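Long-range contacts in tudor domain-containing protein 1 (Homo sapiens, PDB 5M9N), which probably represses transposable elements in the male germline through the piRNA pathway, here represented by an extended Tudor domain bound to a symmetrically dimethylated arginine peptide: residues L64-S69 / Q98-A102; I44-E48 / W160-I165. All coordinates share one frame; numbering follows the deposited sequence.

Contact 1 (L64-S69 / Q98-A102); sequences LQASLS and QWYRA
L64, Q65 and L68 of a helix turn meet W99, Y100 and R101 at the start of strand 99-109 where, in this extended Tudor domain, the linking helix 58-73 lies against the SH3-like Tudor barrel. The axes of the two short segments approach to 7.6 Å at 102°, so the helix passes nearly square across the strand.

The apolar part rests on two leucines. With CG anti to the backbone N (chi1 176°), L64 sends CD2 to the centre of one face of the R101 guanidinium, 3.4 Å from NE of R101. L68 extends CD1 to the aliphatic stem of the same arginine, 3.7 Å from CG of R101, while its CB lies 4.2 Å from CB of W99. The two leucines thus pack on successive parts of one side chain, each at about a right angle to it.

Polar interactions hold that arginine from beyond the pair: D119 forms a salt bridge with NH2, and the carbonyls of L138 and L141 accept from NH1. A charged group can therefore lie under a leucine methyl with its N-H groups already engaged.

The Q65 amide lies over one face of the Y100 ring, though its modelled orientation is doubtful. The OH of Y100 is bonded to D96, its ring meets Y120 at about 90°, and it also packs on the modified side chain of the bound peptide. Between the backbones, a water lies 2.8 Å from O of Q65 and 2.9 Å from O of W99 and bridges the two carbonyls.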
loop_
_atom_site.group_PDB
_atom_site.type_symbol
_atom_site.label_atom_id
_atom_site.label_comp_id
_atom_site.label_asym_id
_atom_site.label_seq_id
_atom_site.Cartn_x
_atom_site.Cartn_y
_atom_site.Cartn_z
ATOM N N LEU A 64 2.826 -0.844 -15.341
ATOM C CA LEU A 64 3.366 0.402 -14.743
ATOM C C LEU A 64 4.833 0.252 -14.464
ATOM O O LEU A 64 5.638 1.094 -14.821
ATOM C CB LEU A 64 2.616 0.714 -13.457
ATOM C CG LEU A 64 3.084 1.911 -12.643
ATOM C CD1 LEU A 64 3.051 3.181 -13.473
ATOM C CD2 LEU A 64 2.195 2.039 -11.429
ATOM N N GLN A 65 5.172 -0.821 -13.787
ATOM C CA GLN A 65 6.546 -1.155 -13.470
ATOM C C GLN A 65 7.445 -1.252 -14.697
ATOM O O GLN A 65 8.588 -0.839 -14.640
ATOM C CB GLN A 65 6.601 -2.469 -12.689
ATOM C CG GLN A 65 5.805 -2.433 -11.364
ATOM C CD GLN A 65 6.417 -1.447 -10.389
ATOM O OE1 GLN A 65 7.596 -1.587 -10.079
ATOM N NE2 GLN A 65 5.646 -0.437 -9.935
ATOM N N ALA A 66 6.932 -1.774 -15.818
ATOM C CA ALA A 66 7.714 -1.757 -17.058
ATOM C C ALA A 66 7.924 -0.325 -17.552
ATOM O O ALA A 66 9.022 0.024 -17.997
ATOM C CB ALA A 66 7.015 -2.585 -18.134
ATOM N N SER A 67 6.871 0.491 -17.490
ATOM C CA SER A 67 6.990 1.874 -17.928
ATOM C C SER A 67 7.942 2.661 -17.056
ATOM O O SER A 67 8.711 3.514 -17.535
ATOM C CB SER A 67 5.652 2.555 -17.894
ATOM O OG SER A 67 4.768 1.904 -18.729
ATOM N N LEU A 68 7.892 2.376 -15.766
ATOM C CA LEU A 68 8.746 3.090 -14.793
ATOM C C LEU A 68 10.241 2.786 -15.050
ATOM O O LEU A 68 11.085 3.647 -14.943
ATOM C CB LEU A 68 8.346 2.706 -13.367
ATOM C CG LEU A 68 7.228 3.535 -12.739
ATOM C CD1 LEU A 68 6.669 2.846 -11.488
ATOM C CD2 LEU A 68 7.716 4.948 -12.393
ATOM N N SER A 69 10.514 1.525 -15.367
ATOM C CA SER A 69 11.849 1.022 -15.645
ATOM C C SER A 69 12.361 1.658 -16.918
ATOM O O SER A 69 13.478 2.140 -16.969
ATOM C CB SER A 69 11.771 -0.502 -15.848
ATOM O OG SER A 69 12.992 -0.966 -16.414
ATOM N N GLN A 98 14.085 -2.609 -8.714
ATOM C CA GLN A 98 13.138 -2.162 -9.680
ATOM C C GLN A 98 12.595 -0.862 -9.150
ATOM O O GLN A 98 12.683 -0.629 -7.977
ATOM C CB GLN A 98 12.039 -3.190 -9.804
ATOM C CG GLN A 98 12.553 -4.561 -10.214
ATOM C CD GLN A 98 13.480 -4.503 -11.409
ATOM O OE1 GLN A 98 14.692 -4.662 -11.269
ATOM N NE2 GLN A 98 12.938 -4.205 -12.585
ATOM N N TRP A 99 11.984 -0.102 -10.048
ATOM C CA TRP A 99 11.476 1.218 -9.817
ATOM C C TRP A 99 9.962 1.153 -9.493
ATOM O O TRP A 99 9.211 0.454 -10.158
ATOM C CB TRP A 99 11.723 2.066 -11.036
ATOM C CG TRP A 99 13.202 2.451 -11.131
ATOM C CD1 TRP A 99 14.155 1.834 -11.926
ATOM C CD2 TRP A 99 13.879 3.482 -10.434
ATOM N NE1 TRP A 99 15.354 2.422 -11.770
ATOM C CE2 TRP A 99 15.235 3.443 -10.864
ATOM C CE3 TRP A 99 13.491 4.462 -9.507
ATOM C CZ2 TRP A 99 16.190 4.331 -10.401
ATOM C CZ3 TRP A 99 14.452 5.336 -9.018
ATOM C CH2 TRP A 99 15.801 5.279 -9.484
ATOM N N TYR A 100 9.570 1.882 -8.463
ATOM C CA TYR A 100 8.200 1.891 -7.939
ATOM C C TYR A 100 7.784 3.311 -7.690
ATOM O O TYR A 100 8.653 4.175 -7.526
ATOM C CB TYR A 100 8.136 1.044 -6.659
ATOM C CG TYR A 100 8.371 -0.440 -6.888
ATOM C CD1 TYR A 100 7.354 -1.310 -7.206
ATOM C CD2 TYR A 100 9.640 -0.952 -6.814
ATOM C CE1 TYR A 100 7.621 -2.682 -7.494
ATOM C CE2 TYR A 100 9.920 -2.262 -7.038
ATOM C CZ TYR A 100 8.903 -3.144 -7.396
ATOM O OH TYR A 100 9.289 -4.421 -7.562
ATOM N N ARG A 101 6.481 3.549 -7.575
ATOM C CA ARG A 101 5.981 4.865 -7.163
ATOM C C ARG A 101 6.052 5.021 -5.642
ATOM O O ARG A 101 5.790 4.107 -4.841
ATOM C CB ARG A 101 4.602 5.109 -7.735
ATOM C CG ARG A 101 4.586 4.966 -9.239
ATOM C CD ARG A 101 3.307 5.385 -9.851
ATOM N NE ARG A 101 2.135 4.718 -9.273
ATOM C CZ ARG A 101 0.918 4.838 -9.747
ATOM N NH1 ARG A 101 0.653 5.573 -10.803
ATOM N NH2 ARG A 101 -0.068 4.220 -9.160
ATOM N N ALA A 102 6.523 6.194 -5.204
ATOM C CA ALA A 102 6.788 6.327 -3.809
ATOM C C ALA A 102 6.507 7.760 -3.327
ATOM O O ALA A 102 6.737 8.702 -4.061
ATOM C CB ALA A 102 8.204 5.964 -3.499
HETATM O O HOH W 1 9.863 -1.488 -12.179
#

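Contact 2 (I44-E48 / W160-I165); sequences IQTPE and WTPEAI
The indole of W160 carries P47 on one face and E48 at its edge. CG of P47 sits 3.6 Å from the centroid of the six-membered ring and 13° off its normal, a CH-pi contact, and CD of the proline extends this cover to 3.6 Å from CD2 of W160. At the edge, NE1 of W160 donates to OE1 of E48 over 2.9 Å, with an N-H...O angle of 155°. The acceptor stays near the indole plane, but the N-H meets the carboxylate from above its own plane, the two groups being turned 72° apart. The glutamate reaches this edge by a bend at chi2.

A second, apolar patch surrounds I165, whose CG1 lies 4.0 Å from CD of P47 and whose CG2 lies 4.2 Å from CG2 of I44. CD of P47 touches both W160 and I165, which meet it from directions roughly at right angles; M168 also touches the proline.

An ST turn shapes the 44-48 corner, N of E48 donating to OG1 of T46 at 2.8 Å. Q45 and T46 both face one residue of strand 49-54, a classic beta bulge. The bulged 36-44/49-54 hairpin thus packs on helix 162-172, consistent with the SN-like part of extended Tudor domains.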
loop_
_atom_site.group_PDB
_atom_site.type_symbol
_atom_site.label_atom_id
_atom_site.label_comp_id
_atom_site.label_asym_id
_atom_site.label_seq_id
_atom_site.Cartn_x
_atom_site.Cartn_y
_atom_site.Cartn_z
ATOM N N ILE A 44 0.848 -5.544 6.315
ATOM C CA ILE A 44 0.106 -5.437 7.580
ATOM C C ILE A 44 0.997 -4.845 8.636
ATOM O O ILE A 44 1.992 -5.468 8.975
ATOM C CB ILE A 44 -0.351 -6.831 8.134
ATOM C CG1 ILE A 44 -1.319 -7.506 7.146
ATOM C CG2 ILE A 44 -1.008 -6.736 9.533
ATOM C CD1 ILE A 44 -1.710 -8.918 7.571
ATOM N N GLN A 45 0.641 -3.665 9.158
ATOM C CA GLN A 45 1.190 -3.194 10.452
ATOM C C GLN A 45 0.414 -3.773 11.595
ATOM O O GLN A 45 0.963 -4.463 12.417
ATOM C CB GLN A 45 1.228 -1.641 10.522
ATOM C CG GLN A 45 2.298 -1.064 9.581
ATOM C CD GLN A 45 3.680 -1.532 9.921
ATOM O OE1 GLN A 45 4.031 -1.621 11.069
ATOM N NE2 GLN A 45 4.453 -1.895 8.931
ATOM N N THR A 46 -0.876 -3.498 11.650
ATOM C CA THR A 46 -1.760 -4.082 12.649
ATOM C C THR A 46 -3.116 -4.277 11.983
ATOM O O THR A 46 -3.334 -3.769 10.882
ATOM C CB THR A 46 -2.041 -3.111 13.839
ATOM O OG1 THR A 46 -2.869 -2.060 13.362
ATOM C CG2 THR A 46 -0.747 -2.492 14.387
ATOM N N PRO A 47 -4.067 -4.828 12.720
ATOM C CA PRO A 47 -5.418 -4.869 12.235
ATOM C C PRO A 47 -6.065 -3.546 11.963
ATOM O O PRO A 47 -6.998 -3.522 11.181
ATOM C CB PRO A 47 -6.145 -5.630 13.327
ATOM C CG PRO A 47 -5.121 -6.565 13.837
ATOM C CD PRO A 47 -3.910 -5.723 13.881
ATOM N N GLU A 48 -5.561 -2.462 12.529
ATOM C CA GLU A 48 -6.048 -1.124 12.225
ATOM C C GLU A 48 -5.164 -0.391 11.233
ATOM O O GLU A 48 -5.385 0.771 10.987
ATOM C CB GLU A 48 -6.162 -0.308 13.555
ATOM C CG GLU A 48 -7.427 -0.649 14.351
ATOM C CD GLU A 48 -7.245 -0.689 15.854
ATOM O OE1 GLU A 48 -6.147 -0.348 16.358
ATOM O OE2 GLU A 48 -8.184 -1.090 16.560
ATOM N N TRP A 160 -2.442 -3.912 19.890
ATOM C CA TRP A 160 -2.303 -5.220 19.151
ATOM C C TRP A 160 -0.932 -5.833 19.383
ATOM O O TRP A 160 0.119 -5.198 19.143
ATOM C CB TRP A 160 -2.548 -5.111 17.643
ATOM C CG TRP A 160 -3.880 -4.582 17.306
ATOM C CD1 TRP A 160 -4.167 -3.298 16.992
ATOM C CD2 TRP A 160 -5.127 -5.304 17.245
ATOM N NE1 TRP A 160 -5.498 -3.164 16.744
ATOM C CE2 TRP A 160 -6.118 -4.377 16.889
ATOM C CE3 TRP A 160 -5.502 -6.648 17.460
ATOM C CZ2 TRP A 160 -7.471 -4.735 16.721
ATOM C CZ3 TRP A 160 -6.857 -7.008 17.308
ATOM C CH2 TRP A 160 -7.822 -6.056 16.946
ATOM N N THR A 161 -0.957 -7.053 19.895
ATOM C CA THR A 161 0.242 -7.807 20.179
ATOM C C THR A 161 0.705 -8.538 18.912
ATOM O O THR A 161 -0.150 -9.004 18.134
ATOM C CB THR A 161 -0.028 -8.863 21.249
ATOM O OG1 THR A 161 -1.053 -9.749 20.794
ATOM C CG2 THR A 161 -0.492 -8.211 22.503
ATOM N N PRO A 162 2.047 -8.675 18.721
ATOM C CA PRO A 162 2.624 -9.343 17.538
ATOM C C PRO A 162 2.070 -10.728 17.284
ATOM O O PRO A 162 2.141 -11.205 16.151
ATOM C CB PRO A 162 4.130 -9.424 17.849
ATOM C CG PRO A 162 4.253 -9.145 19.312
ATOM C CD PRO A 162 3.105 -8.253 19.665
ATOM N N GLU A 163 1.539 -11.355 18.332
ATOM C CA GLU A 163 0.801 -12.574 18.180
ATOM C C GLU A 163 -0.545 -12.434 17.479
ATOM O O GLU A 163 -0.950 -13.346 16.754
ATOM C CB GLU A 163 0.565 -13.215 19.532
ATOM C CG GLU A 163 -0.052 -14.585 19.377
ATOM C CD GLU A 163 0.231 -15.525 20.519
ATOM O OE1 GLU A 163 0.578 -15.019 21.609
ATOM O OE2 GLU A 163 0.079 -16.770 20.308
ATOM N N ALA A 164 -1.288 -11.366 17.759
ATOM C CA ALA A 164 -2.550 -11.126 17.052
ATOM C C ALA A 164 -2.244 -10.878 15.585
ATOM O O ALA A 164 -2.899 -11.401 14.700
ATOM C CB ALA A 164 -3.294 -9.935 17.629
ATOM N N ILE A 165 -1.228 -10.056 15.359
ATOM C CA ILE A 165 -0.754 -9.714 14.022
ATOM C C ILE A 165 -0.272 -10.945 13.209
ATOM O O ILE A 165 -0.564 -11.065 12.021
ATOM C CB ILE A 165 0.333 -8.643 14.162
ATOM C CG1 ILE A 165 -0.298 -7.333 14.688
ATOM C CG2 ILE A 165 1.047 -8.403 12.846
ATOM C CD1 ILE A 165 0.700 -6.471 15.461
#

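Overall arrangement
From the N terminus, strand 36-44 leads into the turn of contact 2, whose partner comes only at 160-165, so this contact closes a long loop with 111 residues between its segments. Within that loop the chain forms strand 49-54 and helix 58-73, and contact 1 closes a shorter loop of 28 residues when strand 99-109 returns beneath the helix. The loops nest and do not cross. Contact 1 ties the linking helix to the five-stranded antiparallel Tudor sheet; contact 2 ties the 36-44/49-54 hairpin of the mixed sheet to helix 162-172. Their centres lie 29 Å apart, on opposite sides of the chain's centre, and their nearest atoms are about 15 Å apart.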